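Local coordinates for protein (CD58) (PDB 1CCZ) that serves as a cell-surface adhesion glycoprotein of the immunoglobulin superfamily, binding CD2 and so likely mediating adhesion of lymphocytes to other cells, at residues Glu94-Pro99 and Cys152-Arg157; Pro99-Glu104 and Glu161-Val166; Cys112-Gly117 and Arg135-Ser140; Leu124-Glu129 and Ala148-Lys153. All blocks are in the same frame, centred on the assembly; numbering follows the deposited sequence.

Interaction 1: residues Glu94-Pro99 and Cys152-Arg157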
loop_
_atom_site.group_PDB
_atom_site.type_symbol
_atom_site.label_atom_id
_atom_site.label_comp_id
_atom_site.label_asym_id
_atom_site.label_seq_id
_atom_site.Cartn_x
_atom_site.Cartn_y
_atom_site.Cartn_z
ATOM N N GLU A 94 4.118 3.183 -3.026
ATOM C CA GLU A 94 5.063 4.184 -2.611
ATOM C C GLU A 94 4.233 5.109 -1.666
ATOM O O GLU A 94 3.039 5.346 -1.891
ATOM C CB GLU A 94 5.581 4.856 -3.874
ATOM C CG GLU A 94 5.800 6.323 -3.829
ATOM C CD GLU A 94 6.113 6.843 -5.219
ATOM O OE1 GLU A 94 6.602 6.014 -6.031
ATOM O OE2 GLU A 94 5.867 8.043 -5.504
ATOM N N MET A 95 4.832 5.558 -0.575
ATOM C CA MET A 95 4.131 6.420 0.369
ATOM C C MET A 95 3.897 7.806 -0.214
ATOM O O MET A 95 4.672 8.266 -1.060
ATOM C CB MET A 95 4.941 6.538 1.649
ATOM C CG MET A 95 4.782 5.335 2.555
ATOM S SD MET A 95 5.850 5.461 3.982
ATOM C CE MET A 95 7.402 6.012 3.161
ATOM N N VAL A 96 2.824 8.475 0.229
ATOM C CA VAL A 96 2.499 9.822 -0.259
ATOM C C VAL A 96 3.446 10.835 0.368
ATOM O O VAL A 96 4.002 10.587 1.452
ATOM C CB VAL A 96 1.035 10.251 0.116
ATOM C CG1 VAL A 96 0.030 9.315 -0.495
ATOM C CG2 VAL A 96 0.855 10.281 1.631
ATOM N N SER A 97 3.671 11.958 -0.319
ATOM C CA SER A 97 4.486 13.011 0.266
ATOM C C SER A 97 3.465 13.974 0.911
ATOM O O SER A 97 2.256 13.690 0.928
ATOM C CB SER A 97 5.331 13.728 -0.789
ATOM O OG SER A 97 4.583 14.077 -1.928
ATOM N N LYS A 98 3.932 15.091 1.446
ATOM C CA LYS A 98 3.021 16.031 2.069
ATOM C C LYS A 98 2.336 16.877 0.989
ATOM O O LYS A 98 3.004 17.412 0.098
ATOM C CB LYS A 98 3.788 16.916 3.050
ATOM C CG LYS A 98 2.918 17.911 3.806
ATOM C CD LYS A 98 3.718 19.159 4.164
ATOM C CE LYS A 98 3.101 19.897 5.350
ATOM N NZ LYS A 98 2.272 19.016 6.247
ATOM N N PRO A 99 0.989 16.999 1.044
ATOM C CA PRO A 99 0.292 17.796 0.033
ATOM C C PRO A 99 0.646 19.285 0.072
ATOM O O PRO A 99 1.061 19.817 1.116
ATOM C CB PRO A 99 -1.199 17.578 0.333
ATOM C CG PRO A 99 -1.268 16.540 1.379
ATOM C CD PRO A 99 0.061 16.407 2.031
ATOM N N CYS A 152 -6.066 19.531 3.445
ATOM C CA CYS A 152 -6.000 18.593 2.343
ATOM C C CYS A 152 -5.212 17.406 2.815
ATOM O O CYS A 152 -4.127 17.544 3.384
ATOM C CB CYS A 152 -5.322 19.203 1.139
ATOM S SG CYS A 152 -5.367 18.037 -0.247
ATOM N N LYS A 153 -5.772 16.231 2.606
ATOM C CA LYS A 153 -5.115 15.016 3.020
ATOM C C LYS A 153 -4.815 14.140 1.807
ATOM O O LYS A 153 -5.654 13.969 0.928
ATOM C CB LYS A 153 -6.018 14.278 3.987
ATOM C CG LYS A 153 -5.453 12.991 4.478
ATOM C CD LYS A 153 -6.514 12.204 5.221
ATOM C CE LYS A 153 -7.094 13.020 6.367
ATOM N NZ LYS A 153 -7.789 12.130 7.352
ATOM N N ALA A 154 -3.593 13.631 1.728
ATOM C CA ALA A 154 -3.232 12.713 0.646
ATOM C C ALA A 154 -3.178 11.353 1.337
ATOM O O ALA A 154 -2.501 11.184 2.357
ATOM C CB ALA A 154 -1.878 13.055 0.063
ATOM N N VAL A 155 -3.909 10.382 0.806
ATOM C CA VAL A 155 -3.919 9.072 1.430
ATOM C C VAL A 155 -3.944 7.900 0.431
ATOM O O VAL A 155 -4.472 7.996 -0.678
ATOM C CB VAL A 155 -5.137 8.974 2.420
ATOM C CG1 VAL A 155 -6.376 9.473 1.749
ATOM C CG2 VAL A 155 -5.338 7.547 2.901
ATOM N N ASN A 156 -3.289 6.817 0.813
ATOM C CA ASN A 156 -3.304 5.591 0.022
ATOM C C ASN A 156 -3.265 4.467 1.044
ATOM O O ASN A 156 -3.211 4.715 2.260
ATOM C CB ASN A 156 -2.154 5.512 -1.009
ATOM C CG ASN A 156 -0.773 5.369 -0.386
ATOM O OD1 ASN A 156 -0.623 5.070 0.795
ATOM N ND2 ASN A 156 0.249 5.581 -1.201
ATOM N N ARG A 157 -3.322 3.235 0.566
ATOM C CA ARG A 157 -3.339 2.085 1.457
ATOM C C ARG A 157 -2.227 2.013 2.482
ATOM O O ARG A 157 -2.410 1.426 3.533
ATOM C CB ARG A 157 -3.325 0.799 0.635
ATOM C CG ARG A 157 -4.533 0.640 -0.257
ATOM C CD ARG A 157 -5.684 0.127 0.563
ATOM N NE ARG A 157 -6.788 -0.310 -0.280
ATOM C CZ ARG A 157 -7.739 -1.137 0.136
ATOM N NH1 ARG A 157 -7.699 -1.605 1.383
ATOM N NH2 ARG A 157 -8.729 -1.485 -0.685
#
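N156 ND2 donates to E94 O at 2.9 Å, and the same nitrogen also binds the backbone oxygen of T118. The N-H...O angle of 131° makes the E94 bond a bent one, although E94 O lies close to the plane of the amide. At the other end of that amide, OD1 accepts from V158 N, which fixes the orientation of the amide, and is also hydrogen-bonded to S159 OG. The asparagine side chain rises from its strand with CG between the backbone N and the carbonyl carbon (chi1 68°), and V96 runs past it the opposite way, its CG1 3.8 Å from N156 ND2. Next along, V96 CB meets A154 CB at 4.0 Å while CG2 rests on A154 O. P99 CG then lies 3.8 Å from A154 CB and 3.6 Å from C152 O. Apolar contact thus fills the C152 end, whereas at the other end a buried amide with both its polar atoms bonded ties the loop after strand 86-93 to strand 150-156.

Interaction 2: residues Pro99-Glu104 and Glu161-Val166. With NAG (2-acetamido-2-deoxy-beta-D-glucopyranose), chain D.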
loop_
_atom_site.group_PDB
_atom_site.type_symbol
_atom_site.label_atom_id
_atom_site.label_comp_id
_atom_site.label_asym_id
_atom_site.label_seq_id
_atom_site.Cartn_x
_atom_site.Cartn_y
_atom_site.Cartn_z
ATOM N N PRO A 99 0.989 16.999 1.044
ATOM C CA PRO A 99 0.292 17.796 0.033
ATOM C C PRO A 99 0.646 19.285 0.072
ATOM O O PRO A 99 1.061 19.817 1.116
ATOM C CB PRO A 99 -1.199 17.578 0.333
ATOM C CG PRO A 99 -1.268 16.540 1.379
ATOM C CD PRO A 99 0.061 16.407 2.031
ATOM N N MET A 100 0.491 19.935 -1.076
ATOM C CA MET A 100 0.728 21.367 -1.218
ATOM C C MET A 100 -0.629 22.001 -1.544
ATOM O O MET A 100 -1.387 21.485 -2.374
ATOM C CB MET A 100 1.680 21.673 -2.376
ATOM C CG MET A 100 3.139 21.739 -1.988
ATOM S SD MET A 100 4.189 22.392 -3.326
ATOM C CE MET A 100 2.962 23.502 -4.256
ATOM N N ILE A 101 -0.929 23.114 -0.889
ATOM C CA ILE A 101 -2.159 23.831 -1.141
ATOM C C ILE A 101 -1.840 25.225 -1.694
ATOM O O ILE A 101 -0.973 25.927 -1.173
ATOM C CB ILE A 101 -2.975 24.004 0.158
ATOM C CG1 ILE A 101 -3.435 22.641 0.679
ATOM C CG2 ILE A 101 -4.153 24.940 -0.098
ATOM C CD1 ILE A 101 -4.110 22.717 2.026
ATOM N N TYR A 102 -2.518 25.622 -2.766
ATOM C CA TYR A 102 -2.342 26.969 -3.301
ATOM C C TYR A 102 -3.684 27.443 -3.868
ATOM O O TYR A 102 -4.626 26.656 -3.973
ATOM C CB TYR A 102 -1.220 27.011 -4.331
ATOM C CG TYR A 102 -1.409 26.114 -5.499
ATOM C CD1 TYR A 102 -0.954 24.793 -5.475
ATOM C CD2 TYR A 102 -1.977 26.599 -6.669
ATOM C CE1 TYR A 102 -1.061 23.976 -6.612
ATOM C CE2 TYR A 102 -2.093 25.808 -7.801
ATOM C CZ TYR A 102 -1.630 24.500 -7.776
ATOM O OH TYR A 102 -1.720 23.752 -8.933
ATOM N N TRP A 103 -3.802 28.721 -4.208
ATOM C CA TRP A 103 -5.082 29.215 -4.697
ATOM C C TRP A 103 -4.977 30.385 -5.635
ATOM O O TRP A 103 -3.917 30.996 -5.774
ATOM C CB TRP A 103 -5.944 29.645 -3.515
ATOM C CG TRP A 103 -5.274 30.712 -2.685
ATOM C CD1 TRP A 103 -5.267 32.057 -2.927
ATOM C CD2 TRP A 103 -4.474 30.514 -1.512
ATOM N NE1 TRP A 103 -4.509 32.712 -1.979
ATOM C CE2 TRP A 103 -4.009 31.789 -1.099
ATOM C CE3 TRP A 103 -4.102 29.384 -0.769
ATOM C CZ2 TRP A 103 -3.189 31.964 0.027
ATOM C CZ3 TRP A 103 -3.284 29.560 0.353
ATOM C CH2 TRP A 103 -2.838 30.842 0.736
ATOM N N GLU A 104 -6.108 30.698 -6.260
ATOM C CA GLU A 104 -6.241 31.825 -7.182
ATOM C C GLU A 104 -7.402 32.660 -6.621
ATOM O O GLU A 104 -8.546 32.218 -6.633
ATOM C CB GLU A 104 -6.579 31.310 -8.575
ATOM C CG GLU A 104 -6.906 32.395 -9.546
ATOM C CD GLU A 104 -5.849 33.471 -9.552
ATOM O OE1 GLU A 104 -4.668 33.138 -9.800
ATOM O OE2 GLU A 104 -6.196 34.647 -9.299
ATOM N N GLU A 161 -0.678 11.910 4.651
ATOM C CA GLU A 161 -0.081 13.161 5.100
ATOM C C GLU A 161 -1.052 14.264 4.754
ATOM O O GLU A 161 -1.762 14.184 3.757
ATOM C CB GLU A 161 1.219 13.452 4.358
ATOM C CG GLU A 161 2.221 12.342 4.418
ATOM C CD GLU A 161 2.910 12.303 5.742
ATOM O OE1 GLU A 161 2.943 13.361 6.410
ATOM O OE2 GLU A 161 3.412 11.219 6.115
ATOM N N SER A 162 -1.082 15.308 5.564
ATOM C CA SER A 162 -1.978 16.396 5.251
ATOM C C SER A 162 -1.297 17.737 5.428
ATOM O O SER A 162 -0.202 17.846 5.980
ATOM C CB SER A 162 -3.231 16.298 6.113
ATOM O OG SER A 162 -2.873 16.301 7.468
ATOM N N GLU A 163 -1.944 18.757 4.901
ATOM C CA GLU A 163 -1.449 20.108 4.991
ATOM C C GLU A 163 -2.679 20.928 5.314
ATOM O O GLU A 163 -3.782 20.591 4.900
ATOM C CB GLU A 163 -0.860 20.554 3.652
ATOM C CG GLU A 163 -0.382 22.002 3.629
ATOM C CD GLU A 163 0.670 22.266 4.693
ATOM O OE1 GLU A 163 0.323 22.381 5.896
ATOM O OE2 GLU A 163 1.859 22.352 4.326
ATOM N N MET A 164 -2.500 21.985 6.085
ATOM C CA MET A 164 -3.613 22.845 6.417
ATOM C C MET A 164 -3.183 24.272 6.084
ATOM O O MET A 164 -2.069 24.671 6.405
ATOM C CB MET A 164 -3.941 22.702 7.895
ATOM C CG MET A 164 -5.177 23.458 8.276
ATOM S SD MET A 164 -5.771 22.988 9.880
ATOM C CE MET A 164 -7.007 21.700 9.445
ATOM N N GLU A 165 -4.041 25.036 5.412
ATOM C CA GLU A 165 -3.687 26.408 5.057
ATOM C C GLU A 165 -4.864 27.361 5.150
ATOM O O GLU A 165 -5.995 26.983 4.869
ATOM C CB GLU A 165 -3.134 26.480 3.631
ATOM C CG GLU A 165 -1.854 25.688 3.378
ATOM C CD GLU A 165 -0.665 26.164 4.198
ATOM O OE1 GLU A 165 -0.678 27.301 4.725
ATOM O OE2 GLU A 165 0.297 25.383 4.318
ATOM N N VAL A 166 -4.590 28.601 5.549
ATOM C CA VAL A 166 -5.617 29.640 5.612
ATOM C C VAL A 166 -5.482 30.403 4.282
ATOM O O VAL A 166 -4.376 30.812 3.908
ATOM C CB VAL A 166 -5.374 30.639 6.808
ATOM C CG1 VAL A 166 -6.416 31.757 6.791
ATOM C CG2 VAL A 166 -5.443 29.922 8.109
HETATM C C1 NAG D . -9.078 30.341 -12.348
HETATM C C2 NAG D . -7.665 29.776 -12.143
HETATM C C3 NAG D . -7.471 28.590 -13.081
HETATM C C4 NAG D . -8.587 27.551 -12.870
HETATM C C5 NAG D . -9.977 28.201 -12.924
HETATM C C6 NAG D . -11.059 27.233 -12.496
HETATM C C7 NAG D . -6.582 31.662 -13.300
HETATM C C8 NAG D . -5.384 32.606 -13.361
HETATM N N2 NAG D . -6.588 30.752 -12.321
HETATM O O3 NAG D . -6.207 27.993 -12.822
HETATM O O4 NAG D . -8.507 26.544 -13.871
HETATM O O5 NAG D . -10.044 29.329 -12.028
HETATM O O6 NAG D . -12.266 27.916 -12.199
HETATM O O7 NAG D . -7.486 31.779 -14.131
HETATM O O HOH W 1 2.754 21.615 1.919
#
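The two sheets of an immunoglobulin C2-set β-sandwich face each other here along one margin, where strand 100-104 and strand 159-165 are each outermost in their sheet. Their short axes approach to 7.2 Å at 32°, too far apart for backbone pairing; side chains here meet side chains and backbone carbonyls of the other strand. P99 begins it: its CG and CD sit against E161 O, CD at 3.4 Å, and its carbonyl oxygen lies 3.3 Å from E163 CB. Further along, the side chains of I101 and E165 run antiparallel to one another, the glutamate CG 3.8 Å from I101 CB. I101 CD1 also reaches the backbone, 3.6 Å from E163 O. The W103 ring meets the end of the other segment obliquely, CH2 being 3.5 Å from V166 O; W143 and C169 also touch this indole. At the far end E104 CG packs 3.2 Å from N2 of the attached NAG, a sugar hydrogen-bonded to T109 OG1. The polar link is indirect: E163 extends CG anti to its backbone N (chi1 177°) and then bends at chi2, placing its carboxylate between two partners. Its OE1 accepts from M164 N through the anti lone pair, while one water donates both to E163 OE2, at 2.7 Å, and to P99 O.

Interaction 3: residues Cys112-Gly117 and Arg135-Ser140; sequences CEVLEG and RQKTMS
C112 and M139 exchange two backbone hydrogen bonds, C112 N to M139 O at 2.8 Å (N-H...O 169°) and M139 N to C112 O at 2.9 Å, which defines an antiparallel hydrogen-bonded pair. V114 N continues the pairing to K137 O at 3.0 Å. Beyond this the lysine takes over. With CG anti to the carbonyl carbon (chi1 -81°) and the rest of the chain fully extended, K137 stretches alongside the departing chain and brings NZ within 2.9 Å of L115 O. That donor stands 38° above the carbonyl plane, not on a lone pair; a further approach of NZ to G117 O is weak, and the position of that oxygen is uncertain. The methylenes of K137 pass V114 O, with CB at 3.4 Å, and its CG meets V114 CG1 at 3.9 Å. On the face carrying E113 and T138, a water joins the two side chains, donating to E113 OE1 and hydrogen-bonded to T138 OG1 at 2.7 Å. The opposite face carries C112 and M139, both buried: M139 packs on L122 and L124 of the facing sheet, and C112 SG crosses to C152. An edge strand pairing with a central one that holds a cysteine joined to the other sheet is the familiar construction of an immunoglobulin β-sandwich.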
loop_
_atom_site.group_PDB
_atom_site.type_symbol
_atom_site.label_atom_id
_atom_site.label_comp_id
_atom_site.label_asym_id
_atom_site.label_seq_id
_atom_site.Cartn_x
_atom_site.Cartn_y
_atom_site.Cartn_z
ATOM N N CYS A 112 -5.180 21.567 -4.470
ATOM C CA CYS A 112 -4.357 20.755 -3.593
ATOM C C CYS A 112 -3.651 19.746 -4.505
ATOM O O CYS A 112 -4.240 19.273 -5.472
ATOM C CB CYS A 112 -5.207 20.010 -2.567
ATOM S SG CYS A 112 -4.154 18.889 -1.595
ATOM N N GLU A 113 -2.394 19.433 -4.222
ATOM C CA GLU A 113 -1.677 18.461 -5.031
ATOM C C GLU A 113 -0.673 17.724 -4.172
ATOM O O GLU A 113 -0.353 18.155 -3.065
ATOM C CB GLU A 113 -0.980 19.157 -6.182
ATOM C CG GLU A 113 0.153 20.053 -5.751
ATOM C CD GLU A 113 1.121 20.321 -6.886
ATOM O OE1 GLU A 113 0.669 20.757 -7.960
ATOM O OE2 GLU A 113 2.337 20.089 -6.705
ATOM N N VAL A 114 -0.185 16.591 -4.661
ATOM C CA VAL A 114 0.780 15.818 -3.898
ATOM C C VAL A 114 1.656 15.183 -4.955
ATOM O O VAL A 114 1.157 14.743 -5.988
ATOM C CB VAL A 114 0.075 14.762 -2.967
ATOM C CG1 VAL A 114 -0.646 13.696 -3.785
ATOM C CG2 VAL A 114 1.098 14.132 -2.019
ATOM N N LEU A 115 2.966 15.180 -4.714
ATOM C CA LEU A 115 3.929 14.644 -5.680
ATOM C C LEU A 115 4.093 13.131 -5.685
ATOM O O LEU A 115 3.957 12.488 -6.718
ATOM C CB LEU A 115 5.311 15.278 -5.462
ATOM C CG LEU A 115 6.399 14.941 -6.487
ATOM C CD1 LEU A 115 5.944 15.359 -7.874
ATOM C CD2 LEU A 115 7.695 15.653 -6.100
ATOM N N GLU A 116 4.398 12.571 -4.528
ATOM C CA GLU A 116 4.641 11.148 -4.420
ATOM C C GLU A 116 3.446 10.351 -3.913
ATOM O O GLU A 116 2.540 10.890 -3.271
ATOM C CB GLU A 116 5.837 10.904 -3.489
ATOM C CG GLU A 116 7.112 11.597 -3.893
ATOM C CD GLU A 116 8.226 11.320 -2.928
ATOM O OE1 GLU A 116 8.577 10.134 -2.765
ATOM O OE2 GLU A 116 8.755 12.277 -2.329
ATOM N N GLY A 117 3.469 9.050 -4.201
ATOM C CA GLY A 117 2.415 8.159 -3.767
ATOM C C GLY A 117 1.811 7.344 -4.889
ATOM O O GLY A 117 1.670 7.829 -6.019
ATOM N N ARG A 135 -9.495 10.635 -6.718
ATOM C CA ARG A 135 -8.418 9.664 -6.886
ATOM C C ARG A 135 -7.486 10.266 -7.954
ATOM O O ARG A 135 -7.441 9.813 -9.088
ATOM C CB ARG A 135 -9.016 8.328 -7.341
ATOM C CG ARG A 135 -8.037 7.178 -7.452
ATOM C CD ARG A 135 -8.478 5.975 -6.614
ATOM N NE ARG A 135 -7.663 5.850 -5.405
ATOM C CZ ARG A 135 -8.063 5.284 -4.267
ATOM N NH1 ARG A 135 -9.282 4.773 -4.154
ATOM N NH2 ARG A 135 -7.240 5.240 -3.227
ATOM N N GLN A 136 -6.768 11.319 -7.581
ATOM C CA GLN A 136 -5.860 12.019 -8.487
ATOM C C GLN A 136 -4.794 12.694 -7.631
ATOM O O GLN A 136 -4.954 12.779 -6.414
ATOM C CB GLN A 136 -6.593 13.120 -9.223
ATOM C CG GLN A 136 -7.440 12.688 -10.354
ATOM C CD GLN A 136 -7.621 13.820 -11.346
ATOM O OE1 GLN A 136 -8.298 13.662 -12.370
ATOM N NE2 GLN A 136 -7.018 14.986 -11.049
ATOM N N LYS A 137 -3.734 13.200 -8.261
ATOM C CA LYS A 137 -2.686 13.865 -7.496
ATOM C C LYS A 137 -2.819 15.390 -7.507
ATOM O O LYS A 137 -1.965 16.124 -7.002
ATOM C CB LYS A 137 -1.311 13.399 -7.965
ATOM C CG LYS A 137 -0.963 12.068 -7.326
ATOM C CD LYS A 137 0.473 11.745 -7.579
ATOM C CE LYS A 137 0.825 10.431 -6.976
ATOM N NZ LYS A 137 2.237 10.183 -7.298
ATOM N N THR A 138 -3.905 15.863 -8.103
ATOM C CA THR A 138 -4.218 17.276 -8.077
ATOM C C THR A 138 -5.748 17.341 -8.002
ATOM O O THR A 138 -6.448 16.488 -8.566
ATOM C CB THR A 138 -3.648 18.038 -9.278
ATOM O OG1 THR A 138 -3.850 19.436 -9.061
ATOM C CG2 THR A 138 -4.316 17.628 -10.577
ATOM N N MET A 139 -6.258 18.314 -7.257
ATOM C CA MET A 139 -7.699 18.476 -7.056
ATOM C C MET A 139 -7.975 19.934 -6.809
ATOM O O MET A 139 -7.310 20.545 -5.998
ATOM C CB MET A 139 -8.133 17.688 -5.826
ATOM C CG MET A 139 -9.601 17.871 -5.433
ATOM S SD MET A 139 -10.085 16.697 -4.113
ATOM C CE MET A 139 -9.183 17.377 -2.759
ATOM N N SER A 140 -8.952 20.499 -7.504
ATOM C CA SER A 140 -9.278 21.905 -7.314
ATOM C C SER A 140 -10.674 22.058 -6.752
ATOM O O SER A 140 -11.499 21.152 -6.867
ATOM C CB SER A 140 -9.153 22.642 -8.631
ATOM O OG SER A 140 -7.790 22.672 -9.021
HETATM O O HOH W 2 -1.730 21.047 -9.140
#

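Interaction 4: residues Leu124-Glu129 and Ala148-Lys153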
loop_
_atom_site.group_PDB
_atom_site.type_symbol
_atom_site.label_atom_id
_atom_site.label_comp_id
_atom_site.label_asym_id
_atom_site.label_seq_id
_atom_site.Cartn_x
_atom_site.Cartn_y
_atom_site.Cartn_z
ATOM N N LEU A 124 -10.365 16.848 0.701
ATOM C CA LEU A 124 -10.375 18.238 1.143
ATOM C C LEU A 124 -11.408 18.508 2.231
ATOM O O LEU A 124 -12.545 18.024 2.164
ATOM C CB LEU A 124 -10.631 19.156 -0.045
ATOM C CG LEU A 124 -10.509 20.659 0.195
ATOM C CD1 LEU A 124 -9.077 21.042 0.486
ATOM C CD2 LEU A 124 -11.016 21.390 -1.036
ATOM N N TYR A 125 -10.995 19.281 3.235
ATOM C CA TYR A 125 -11.855 19.662 4.358
ATOM C C TYR A 125 -11.777 21.162 4.630
ATOM O O TYR A 125 -10.755 21.790 4.382
ATOM C CB TYR A 125 -11.432 18.930 5.630
ATOM C CG TYR A 125 -11.298 17.442 5.468
ATOM C CD1 TYR A 125 -10.157 16.883 4.890
ATOM C CD2 TYR A 125 -12.299 16.581 5.926
ATOM C CE1 TYR A 125 -10.008 15.492 4.778
ATOM C CE2 TYR A 125 -12.169 15.193 5.818
ATOM C CZ TYR A 125 -11.018 14.659 5.248
ATOM O OH TYR A 125 -10.868 13.298 5.170
ATOM N N GLN A 126 -12.872 21.743 5.098
ATOM C CA GLN A 126 -12.874 23.159 5.469
ATOM C C GLN A 126 -13.646 23.125 6.765
ATOM O O GLN A 126 -14.830 22.786 6.780
ATOM C CB GLN A 126 -13.584 24.054 4.469
ATOM C CG GLN A 126 -13.709 25.469 5.010
ATOM C CD GLN A 126 -14.078 26.457 3.949
ATOM O OE1 GLN A 126 -14.936 26.184 3.113
ATOM N NE2 GLN A 126 -13.439 27.620 3.962
ATOM N N GLY A 127 -12.971 23.450 7.859
ATOM C CA GLY A 127 -13.626 23.362 9.140
ATOM C C GLY A 127 -13.750 21.873 9.400
ATOM O O GLY A 127 -12.823 21.100 9.123
ATOM N N LYS A 128 -14.899 21.454 9.908
ATOM C CA LYS A 128 -15.122 20.045 10.202
ATOM C C LYS A 128 -15.927 19.378 9.072
ATOM O O LYS A 128 -16.608 18.364 9.266
ATOM C CB LYS A 128 -15.864 19.919 11.554
ATOM C CG LYS A 128 -17.403 20.150 11.505
ATOM C CD LYS A 128 -18.017 20.368 12.911
ATOM C CE LYS A 128 -18.750 19.126 13.439
ATOM N NZ LYS A 128 -20.202 19.114 13.085
ATOM N N GLU A 129 -15.819 19.932 7.877
ATOM C CA GLU A 129 -16.578 19.416 6.765
ATOM C C GLU A 129 -15.734 18.832 5.645
ATOM O O GLU A 129 -14.830 19.491 5.163
ATOM C CB GLU A 129 -17.427 20.546 6.220
ATOM C CG GLU A 129 -18.346 20.165 5.114
ATOM C CD GLU A 129 -19.461 21.163 4.984
ATOM O OE1 GLU A 129 -20.097 21.443 6.026
ATOM O OE2 GLU A 129 -19.692 21.670 3.858
ATOM N N ALA A 148 -13.155 29.100 7.618
ATOM C CA ALA A 148 -12.226 28.187 8.271
ATOM C C ALA A 148 -11.105 27.836 7.302
ATOM O O ALA A 148 -11.249 27.988 6.097
ATOM C CB ALA A 148 -12.943 26.928 8.706
ATOM N N PRO A 149 -9.948 27.419 7.827
ATOM C CA PRO A 149 -8.854 27.058 6.921
ATOM C C PRO A 149 -9.199 25.762 6.182
ATOM O O PRO A 149 -10.146 25.069 6.536
ATOM C CB PRO A 149 -7.650 26.879 7.847
ATOM C CG PRO A 149 -8.219 26.655 9.197
ATOM C CD PRO A 149 -9.571 27.308 9.246
ATOM N N PHE A 150 -8.434 25.450 5.142
ATOM C CA PHE A 150 -8.653 24.229 4.381
ATOM C C PHE A 150 -7.629 23.176 4.775
ATOM O O PHE A 150 -6.471 23.496 5.046
ATOM C CB PHE A 150 -8.511 24.513 2.900
ATOM C CG PHE A 150 -9.650 25.278 2.333
ATOM C CD1 PHE A 150 -10.805 24.621 1.929
ATOM C CD2 PHE A 150 -9.573 26.660 2.204
ATOM C CE1 PHE A 150 -11.876 25.330 1.399
ATOM C CE2 PHE A 150 -10.643 27.389 1.671
ATOM C CZ PHE A 150 -11.798 26.717 1.268
ATOM N N LYS A 151 -8.057 21.924 4.829
ATOM C CA LYS A 151 -7.144 20.847 5.138
ATOM C C LYS A 151 -7.230 19.898 3.964
ATOM O O LYS A 151 -8.329 19.537 3.510
ATOM C CB LYS A 151 -7.537 20.106 6.398
ATOM C CG LYS A 151 -6.695 18.871 6.662
ATOM C CD LYS A 151 -6.979 18.383 8.066
ATOM C CE LYS A 151 -6.279 17.074 8.363
ATOM N NZ LYS A 151 -7.164 15.895 8.139
ATOM N N CYS A 152 -6.066 19.531 3.445
ATOM C CA CYS A 152 -6.000 18.593 2.343
ATOM C C CYS A 152 -5.212 17.406 2.815
ATOM O O CYS A 152 -4.127 17.544 3.384
ATOM C CB CYS A 152 -5.322 19.203 1.139
ATOM S SG CYS A 152 -5.367 18.037 -0.247
ATOM N N LYS A 153 -5.772 16.231 2.606
ATOM C CA LYS A 153 -5.115 15.016 3.020
ATOM C C LYS A 153 -4.815 14.140 1.807
ATOM O O LYS A 153 -5.654 13.969 0.928
ATOM C CB LYS A 153 -6.018 14.278 3.987
ATOM C CG LYS A 153 -5.453 12.991 4.478
ATOM C CD LYS A 153 -6.514 12.204 5.221
ATOM C CE LYS A 153 -7.094 13.020 6.367
ATOM N NZ LYS A 153 -7.789 12.130 7.352
HETATM O O HOH W 3 -10.198 23.471 8.795
#
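Q126 lays its side chain over F150, atom by atom. CB starts 3.7 Å from F150 CE1; CG lies over one face of the ring and also nears A148 O; CD comes 3.5 Å from F150 CZ. At the tip, NE2 donates to A148 O at 3.1 Å along an almost straight path, 174° at the hydrogen, with the acceptor in the amide plane, and it also bonds N145 O. An extended chain, CG anti to the backbone N (chi1 172°), carries the amide this far, and its plane is inclined 31° to the phenyl plane. The backbones pair antiparallel: Y125 N and K151 O, and K151 N and Y125 O, are both bonded at 2.7 Å. Y125 lies on the other face of the sheet, its ring edge toward K151 O in plane. K151 NZ makes an off-centre cation-pi contact, 4.9 Å from the ring centroid, and the K153 side chain crosses near the phenol end. The type II' turn from Q126 to E129 then reverses the chain, with a water bridging G127 N and P149 O. Within the sheet, strand 121-126 lies between strands 129-134 and 150-156, and strand 159-165 flanks the latter; L124 and F150 pack inward, where strand 138-142 of the facing sheet supplies Y141.

Interactions 3 and 4 are backbone pairings inside the two opposing sheets of one sandwich, joined through the C112-C152 disulfide and by M139 packing on L124. Interactions 1 and 2 instead span the gap between chain parts without strand pairing, and they share P99. Interaction 1 has the larger buried share, relying on apolar packing and one amide; interaction 2 is a surface contact in which P99, I101 and W103 meet glutamate methylenes and carbonyls, with one water bridge. Strand 150-156 serves both interaction 1 and interaction 4, and the backbone of E161, E163 and E165 hydrogen-bonds its other edge. Interactions 3 and 4 each combine a buried face with a more accessible, polar one.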